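Long-range contact in trehalose monomycolate exporter MmpL3 (Mycobacterium tuberculosis, PDB 7NVH), which probably exports trehalose monomycolate, the mycolic acid carrier for the cell envelope, across the inner membrane as an RND-family transporter: residues V392-V404 and V713-L725. Residues are numbered along the deposited sequence; the frame is centred on the assembly and turned at random.
Sequences VMKRPVLFAAPIV and VVRMFLVPSVMKL
Phe-717 is flanked by Val-392, Phe-399 and Ile-403. Val-392 CG2 meets the ring at its edge, in plane, 3.6 Å from Phe-717 CD1, while CG1 turns to Pro-720; the beta-branch lets the two methyls touch ring and proline at once. The Phe-399 ring lies obliquely to that of Phe-717, the planes 39° apart and the centroids separated by 5.7 Å. Ile-403 crosses Phe-717 at about a right angle, its extended CG1 arm (chi2 174°) carrying CD1 to Phe-717 CB; Ile-403 and Val-713 run past each other in opposite directions, CG2 against CG1. Leu-718 CD1, on a flexible branched arm, gathers Ala-400, Ile-403 and Val-404. Pro-396 CA and Ser-721 CA are 4.6 Å apart, an approach suited to small Ser-721 and Ala-400; the compact Pro-396 ring lies on the serine, CB to CB. The Ser-721 hydroxyl (chi1 62°) has the carbonyl oxygens of Phe-717 and Leu-718 within reach, which can satisfy its polarity in a largely apolar interface. Lys-724 lays its long aliphatic chain across Met-393 at about a right angle. The contact packs the connection between helices 385-391 and 401-408, with the start of the latter, along the C-terminal part of helix 694-726, whose other sides meet helices 582-607 and 624-654.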
ATOM      1  N   VAL A 392     -26.228  22.607  14.481  1.00 47.32           N
ATOM      2  CA  VAL A 392     -25.561  22.615  13.182  1.00 47.32           C
ATOM      3  C   VAL A 392     -26.497  23.141  12.103  1.00 47.32           C
ATOM      4  O   VAL A 392     -26.100  23.956  11.264  1.00 47.32           O
ATOM      5  CB  VAL A 392     -25.028  21.214  12.835  1.00 47.32           C
ATOM      6  CG1 VAL A 392     -24.532  21.185  11.408  1.00 47.32           C
ATOM      7  CG2 VAL A 392     -23.906  20.834  13.775  1.00 47.32           C
ATOM      8  N   MET A 393     -27.754  22.696  12.106  1.00 46.99           N
ATOM      9  CA  MET A 393     -28.698  23.128  11.083  1.00 46.99           C
ATOM     10  C   MET A 393     -29.384  24.444  11.413  1.00 46.99           C
ATOM     11  O   MET A 393     -30.176  24.927  10.599  1.00 46.99           O
ATOM     12  CB  MET A 393     -29.771  22.066  10.847  1.00 46.99           C
ATOM     13  CG  MET A 393     -29.270  20.776  10.245  1.00 46.99           C
ATOM     14  SD  MET A 393     -30.640  19.644   9.955  1.00 46.99           S
ATOM     15  CE  MET A 393     -31.011  19.116  11.618  1.00 46.99           C
ATOM     16  N   LYS A 394     -29.123  25.030  12.578  1.00 46.40           N
ATOM     17  CA  LYS A 394     -29.716  26.318  12.911  1.00 46.40           C
ATOM     18  C   LYS A 394     -28.848  27.484  12.467  1.00 46.40           C
ATOM     19  O   LYS A 394     -29.374  28.559  12.159  1.00 46.40           O
ATOM     20  CB  LYS A 394     -29.972  26.406  14.418  1.00 46.40           C
ATOM     21  CG  LYS A 394     -30.820  27.592  14.834  1.00 46.40           C
ATOM     22  CD  LYS A 394     -31.156  27.531  16.311  1.00 46.40           C
ATOM     23  CE  LYS A 394     -29.997  28.012  17.168  1.00 46.40           C
ATOM     24  NZ  LYS A 394     -29.925  29.497  17.220  1.00 46.40           N
ATOM     25  N   ARG A 395     -27.532  27.294  12.435  1.00 47.77           N
ATOM     26  CA  ARG A 395     -26.585  28.270  11.899  1.00 47.77           C
ATOM     27  C   ARG A 395     -25.608  27.524  11.002  1.00 47.77           C
ATOM     28  O   ARG A 395     -24.444  27.322  11.361  1.00 47.77           O
ATOM     29  CB  ARG A 395     -25.855  29.004  13.023  1.00 47.77           C
ATOM     30  CG  ARG A 395     -26.750  29.863  13.892  1.00 47.77           C
ATOM     31  CD  ARG A 395     -25.931  30.687  14.863  1.00 47.77           C
ATOM     32  NE  ARG A 395     -26.610  30.878  16.139  1.00 47.77           N
ATOM     33  CZ  ARG A 395     -27.528  31.811  16.364  1.00 47.77           C
ATOM     34  NH1 ARG A 395     -27.882  32.645  15.398  1.00 47.77           N
ATOM     35  NH2 ARG A 395     -28.092  31.913  17.560  1.00 47.77           N
ATOM     36  N   PRO A 396     -26.055  27.092   9.820  1.00 46.15           N
ATOM     37  CA  PRO A 396     -25.250  26.147   9.037  1.00 46.15           C
ATOM     38  C   PRO A 396     -24.048  26.763   8.346  1.00 46.15           C
ATOM     39  O   PRO A 396     -23.092  26.033   8.054  1.00 46.15           O
ATOM     40  CB  PRO A 396     -26.252  25.602   8.015  1.00 46.15           C
ATOM     41  CG  PRO A 396     -27.220  26.709   7.830  1.00 46.15           C
ATOM     42  CD  PRO A 396     -27.288  27.485   9.119  1.00 46.15           C
ATOM     43  N   VAL A 397     -24.054  28.067   8.069  1.00 47.30           N
ATOM     44  CA  VAL A 397     -22.887  28.686   7.448  1.00 47.30           C
ATOM     45  C   VAL A 397     -21.727  28.743   8.432  1.00 47.30           C
ATOM     46  O   VAL A 397     -20.571  28.520   8.060  1.00 47.30           O
ATOM     47  CB  VAL A 397     -23.241  30.080   6.899  1.00 47.30           C
ATOM     48  CG1 VAL A 397     -24.180  29.951   5.714  1.00 47.30           C
ATOM     49  CG2 VAL A 397     -23.875  30.940   7.980  1.00 47.30           C
ATOM     50  N   LEU A 398     -22.014  29.034   9.700  1.00 46.89           N
ATOM     51  CA  LEU A 398     -20.966  29.140  10.706  1.00 46.89           C
ATOM     52  C   LEU A 398     -20.310  27.803  11.008  1.00 46.89           C
ATOM     53  O   LEU A 398     -19.211  27.782  11.569  1.00 46.89           O
ATOM     54  CB  LEU A 398     -21.535  29.738  11.990  1.00 46.89           C
ATOM     55  CG  LEU A 398     -21.282  31.227  12.203  1.00 46.89           C
ATOM     56  CD1 LEU A 398     -22.006  32.050  11.160  1.00 46.89           C
ATOM     57  CD2 LEU A 398     -21.715  31.633  13.597  1.00 46.89           C
ATOM     58  N   PHE A 399     -20.955  26.693  10.666  1.00 48.04           N
ATOM     59  CA  PHE A 399     -20.403  25.370  10.914  1.00 48.04           C
ATOM     60  C   PHE A 399     -19.851  24.719   9.658  1.00 48.04           C
ATOM     61  O   PHE A 399     -19.328  23.604   9.734  1.00 48.04           O
ATOM     62  CB  PHE A 399     -21.466  24.460  11.535  1.00 48.04           C
ATOM     63  CG  PHE A 399     -21.756  24.762  12.974  1.00 48.04           C
ATOM     64  CD1 PHE A 399     -22.545  25.840  13.324  1.00 48.04           C
ATOM     65  CD2 PHE A 399     -21.248  23.960  13.976  1.00 48.04           C
ATOM     66  CE1 PHE A 399     -22.816  26.118  14.644  1.00 48.04           C
ATOM     67  CE2 PHE A 399     -21.517  24.231  15.298  1.00 48.04           C
ATOM     68  CZ  PHE A 399     -22.303  25.311  15.632  1.00 48.04           C
ATOM     69  N   ALA A 400     -19.958  25.376   8.512  1.00 48.84           N
ATOM     70  CA  ALA A 400     -19.431  24.842   7.267  1.00 48.84           C
ATOM     71  C   ALA A 400     -18.362  25.714   6.634  1.00 48.84           C
ATOM     72  O   ALA A 400     -17.375  25.177   6.134  1.00 48.84           O
ATOM     73  CB  ALA A 400     -20.562  24.636   6.249  1.00 48.84           C
ATOM     74  N   ALA A 401     -18.532  27.040   6.632  1.00 49.59           N
ATOM     75  CA  ALA A 401     -17.495  27.901   6.067  1.00 49.59           C
ATOM     76  C   ALA A 401     -16.193  27.821   6.854  1.00 49.59           C
ATOM     77  O   ALA A 401     -15.133  27.644   6.229  1.00 49.59           O
ATOM     78  CB  ALA A 401     -18.015  29.337   5.944  1.00 49.59           C
ATOM     79  N   PRO A 402     -16.177  27.941   8.190  1.00 49.47           N
ATOM     80  CA  PRO A 402     -14.899  27.763   8.897  1.00 49.47           C
ATOM     81  C   PRO A 402     -14.267  26.408   8.658  1.00 49.47           C
ATOM     82  O   PRO A 402     -13.039  26.310   8.572  1.00 49.47           O
ATOM     83  CB  PRO A 402     -15.277  27.956  10.368  1.00 49.47           C
ATOM     84  CG  PRO A 402     -16.479  28.781  10.350  1.00 49.47           C
ATOM     85  CD  PRO A 402     -17.217  28.482   9.082  1.00 49.47           C
ATOM     86  N   ILE A 403     -15.072  25.354   8.534  1.00 49.84           N
ATOM     87  CA  ILE A 403     -14.503  24.024   8.353  1.00 49.84           C
ATOM     88  C   ILE A 403     -13.934  23.853   6.952  1.00 49.84           C
ATOM     89  O   ILE A 403     -12.858  23.278   6.783  1.00 49.84           O
ATOM     90  CB  ILE A 403     -15.534  22.942   8.696  1.00 49.84           C
ATOM     91  CG1 ILE A 403     -15.600  22.787  10.213  1.00 49.84           C
ATOM     92  CG2 ILE A 403     -15.193  21.637   8.010  1.00 49.84           C
ATOM     93  CD1 ILE A 403     -16.666  21.874  10.677  1.00 49.84           C
ATOM     94  N   VAL A 404     -14.628  24.346   5.924  1.00 50.71           N
ATOM     95  CA  VAL A 404     -14.037  24.242   4.593  1.00 50.71           C
ATOM     96  C   VAL A 404     -12.795  25.117   4.497  1.00 50.71           C
ATOM     97  O   VAL A 404     -11.842  24.773   3.788  1.00 50.71           O
ATOM     98  CB  VAL A 404     -15.057  24.575   3.487  1.00 50.71           C
ATOM     99  CG1 VAL A 404     -16.215  23.592   3.520  1.00 50.71           C
ATOM    100  CG2 VAL A 404     -15.551  26.003   3.601  1.00 50.71           C
ATOM    101  N   VAL A 713     -15.196  15.631  11.857  1.00 55.38           N
ATOM    102  CA  VAL A 713     -15.460  16.984  11.394  1.00 55.38           C
ATOM    103  C   VAL A 713     -16.526  16.914  10.317  1.00 55.38           C
ATOM    104  O   VAL A 713     -17.586  17.544  10.429  1.00 55.38           O
ATOM    105  CB  VAL A 713     -14.173  17.654  10.879  1.00 55.38           C
ATOM    106  CG1 VAL A 713     -14.504  18.801   9.960  1.00 55.38           C
ATOM    107  CG2 VAL A 713     -13.326  18.134  12.046  1.00 55.38           C
ATOM    108  N   VAL A 714     -16.256  16.121   9.277  1.00 53.99           N
ATOM    109  CA  VAL A 714     -17.160  16.031   8.135  1.00 53.99           C
ATOM    110  C   VAL A 714     -18.543  15.587   8.591  1.00 53.99           C
ATOM    111  O   VAL A 714     -19.514  16.340   8.487  1.00 53.99           O
ATOM    112  CB  VAL A 714     -16.589  15.086   7.067  1.00 53.99           C
ATOM    113  CG1 VAL A 714     -17.576  14.924   5.934  1.00 53.99           C
ATOM    114  CG2 VAL A 714     -15.266  15.618   6.550  1.00 53.99           C
ATOM    115  N   ARG A 715     -18.631  14.386   9.166  1.00 53.14           N
ATOM    116  CA  ARG A 715     -19.928  13.829   9.534  1.00 53.14           C
ATOM    117  C   ARG A 715     -20.676  14.732  10.504  1.00 53.14           C
ATOM    118  O   ARG A 715     -21.882  14.952  10.351  1.00 53.14           O
ATOM    119  CB  ARG A 715     -19.751  12.442  10.144  1.00 53.14           C
ATOM    120  CG  ARG A 715     -20.944  11.993  10.963  1.00 53.14           C
ATOM    121  CD  ARG A 715     -20.655  10.721  11.727  1.00 53.14           C
ATOM    122  NE  ARG A 715     -19.613  10.908  12.728  1.00 53.14           N
ATOM    123  CZ  ARG A 715     -19.617  10.326  13.921  1.00 53.14           C
ATOM    124  NH1 ARG A 715     -18.628  10.549  14.774  1.00 53.14           N
ATOM    125  NH2 ARG A 715     -20.612   9.523  14.262  1.00 53.14           N
ATOM    126  N   MET A 716     -19.983  15.270  11.509  1.00 54.51           N
ATOM    127  CA  MET A 716     -20.701  16.000  12.546  1.00 54.51           C
ATOM    128  C   MET A 716     -21.142  17.382  12.084  1.00 54.51           C
ATOM    129  O   MET A 716     -22.192  17.863  12.524  1.00 54.51           O
ATOM    130  CB  MET A 716     -19.861  16.123  13.818  1.00 54.51           C
ATOM    131  CG  MET A 716     -19.670  14.813  14.555  1.00 54.51           C
ATOM    132  SD  MET A 716     -18.869  14.986  16.162  1.00 54.51           S
ATOM    133  CE  MET A 716     -17.726  16.320  15.851  1.00 54.51           C
ATOM    134  N   PHE A 717     -20.383  18.042  11.212  1.00 51.98           N
ATOM    135  CA  PHE A 717     -20.726  19.423  10.898  1.00 51.98           C
ATOM    136  C   PHE A 717     -20.969  19.687   9.423  1.00 51.98           C
ATOM    137  O   PHE A 717     -21.903  20.414   9.085  1.00 51.98           O
ATOM    138  CB  PHE A 717     -19.619  20.357  11.388  1.00 51.98           C
ATOM    139  CG  PHE A 717     -19.346  20.268  12.859  1.00 51.98           C
ATOM    140  CD1 PHE A 717     -20.335  20.547  13.780  1.00 51.98           C
ATOM    141  CD2 PHE A 717     -18.092  19.913  13.319  1.00 51.98           C
ATOM    142  CE1 PHE A 717     -20.081  20.471  15.132  1.00 51.98           C
ATOM    143  CE2 PHE A 717     -17.832  19.834  14.669  1.00 51.98           C
ATOM    144  CZ  PHE A 717     -18.828  20.113  15.577  1.00 51.98           C
ATOM    145  N   LEU A 718     -20.146  19.135   8.531  1.00 52.54           N
ATOM    146  CA  LEU A 718     -20.205  19.534   7.131  1.00 52.54           C
ATOM    147  C   LEU A 718     -21.405  18.930   6.417  1.00 52.54           C
ATOM    148  O   LEU A 718     -22.128  19.641   5.712  1.00 52.54           O
ATOM    149  CB  LEU A 718     -18.914  19.131   6.421  1.00 52.54           C
ATOM    150  CG  LEU A 718     -18.448  20.039   5.288  1.00 52.54           C
ATOM    151  CD1 LEU A 718     -18.379  21.480   5.758  1.00 52.54           C
ATOM    152  CD2 LEU A 718     -17.100  19.576   4.766  1.00 52.54           C
ATOM    153  N   VAL A 719     -21.632  17.626   6.580  1.00 51.39           N
ATOM    154  CA  VAL A 719     -22.757  16.982   5.901  1.00 51.39           C
ATOM    155  C   VAL A 719     -24.099  17.561   6.335  1.00 51.39           C
ATOM    156  O   VAL A 719     -24.903  17.919   5.459  1.00 51.39           O
ATOM    157  CB  VAL A 719     -22.680  15.455   6.081  1.00 51.39           C
ATOM    158  CG1 VAL A 719     -23.678  14.770   5.170  1.00 51.39           C
ATOM    159  CG2 VAL A 719     -21.277  14.961   5.799  1.00 51.39           C
ATOM    160  N   PRO A 720     -24.415  17.680   7.633  1.00 50.14           N
ATOM    161  CA  PRO A 720     -25.714  18.272   7.991  1.00 50.14           C
ATOM    162  C   PRO A 720     -25.876  19.702   7.515  1.00 50.14           C
ATOM    163  O   PRO A 720     -26.944  20.063   7.008  1.00 50.14           O
ATOM    164  CB  PRO A 720     -25.741  18.190   9.521  1.00 50.14           C
ATOM    165  CG  PRO A 720     -24.685  17.262   9.909  1.00 50.14           C
ATOM    166  CD  PRO A 720     -23.686  17.192   8.816  1.00 50.14           C
ATOM    167  N   SER A 721     -24.840  20.529   7.661  1.00 49.93           N
ATOM    168  CA  SER A 721     -24.955  21.927   7.268  1.00 49.93           C
ATOM    169  C   SER A 721     -25.161  22.065   5.768  1.00 49.93           C
ATOM    170  O   SER A 721     -26.003  22.852   5.318  1.00 49.93           O
ATOM    171  CB  SER A 721     -23.715  22.698   7.711  1.00 49.93           C
ATOM    172  OG  SER A 721     -22.558  22.189   7.077  1.00 49.93           O
ATOM    173  N   VAL A 722     -24.405  21.307   4.974  1.00 49.49           N
ATOM    174  CA  VAL A 722     -24.563  21.371   3.526  1.00 49.49           C
ATOM    175  C   VAL A 722     -25.934  20.855   3.116  1.00 49.49           C
ATOM    176  O   VAL A 722     -26.621  21.474   2.296  1.00 49.49           O
ATOM    177  CB  VAL A 722     -23.431  20.599   2.827  1.00 49.49           C
ATOM    178  CG1 VAL A 722     -23.745  20.428   1.357  1.00 49.49           C
ATOM    179  CG2 VAL A 722     -22.116  21.334   2.998  1.00 49.49           C
ATOM    180  N   MET A 723     -26.363  19.728   3.687  1.00 50.83           N
ATOM    181  CA  MET A 723     -27.654  19.168   3.305  1.00 50.83           C
ATOM    182  C   MET A 723     -28.809  20.060   3.738  1.00 50.83           C
ATOM    183  O   MET A 723     -29.881  20.019   3.127  1.00 50.83           O
ATOM    184  CB  MET A 723     -27.811  17.767   3.885  1.00 50.83           C
ATOM    185  CG  MET A 723     -27.059  16.709   3.107  1.00 50.83           C
ATOM    186  SD  MET A 723     -27.176  15.079   3.852  1.00 50.83           S
ATOM    187  CE  MET A 723     -28.814  14.598   3.318  1.00 50.83           C
ATOM    188  N   LYS A 724     -28.621  20.862   4.785  1.00 48.04           N
ATOM    189  CA  LYS A 724     -29.643  21.838   5.142  1.00 48.04           C
ATOM    190  C   LYS A 724     -29.618  23.037   4.204  1.00 48.04           C
ATOM    191  O   LYS A 724     -30.675  23.558   3.833  1.00 48.04           O
ATOM    192  CB  LYS A 724     -29.460  22.288   6.588  1.00 48.04           C
ATOM    193  CG  LYS A 724     -30.143  23.600   6.914  1.00 48.04           C
ATOM    194  CD  LYS A 724     -31.571  23.379   7.362  1.00 48.04           C
ATOM    195  CE  LYS A 724     -32.298  24.699   7.520  1.00 48.04           C
ATOM    196  NZ  LYS A 724     -33.768  24.546   7.363  1.00 48.04           N
ATOM    197  N   LEU A 725     -28.423  23.488   3.814  1.00 48.58           N
ATOM    198  CA  LEU A 725     -28.326  24.620   2.896  1.00 48.58           C
ATOM    199  C   LEU A 725     -28.941  24.286   1.544  1.00 48.58           C
ATOM    200  O   LEU A 725     -29.619  25.123   0.939  1.00 48.58           O
ATOM    201  CB  LEU A 725     -26.868  25.041   2.731  1.00 48.58           C
ATOM    202  CG  LEU A 725     -26.242  25.771   3.917  1.00 48.58           C
ATOM    203  CD1 LEU A 725     -24.730  25.757   3.806  1.00 48.58           C
ATOM    204  CD2 LEU A 725     -26.761  27.193   4.004  1.00 48.58           C
TER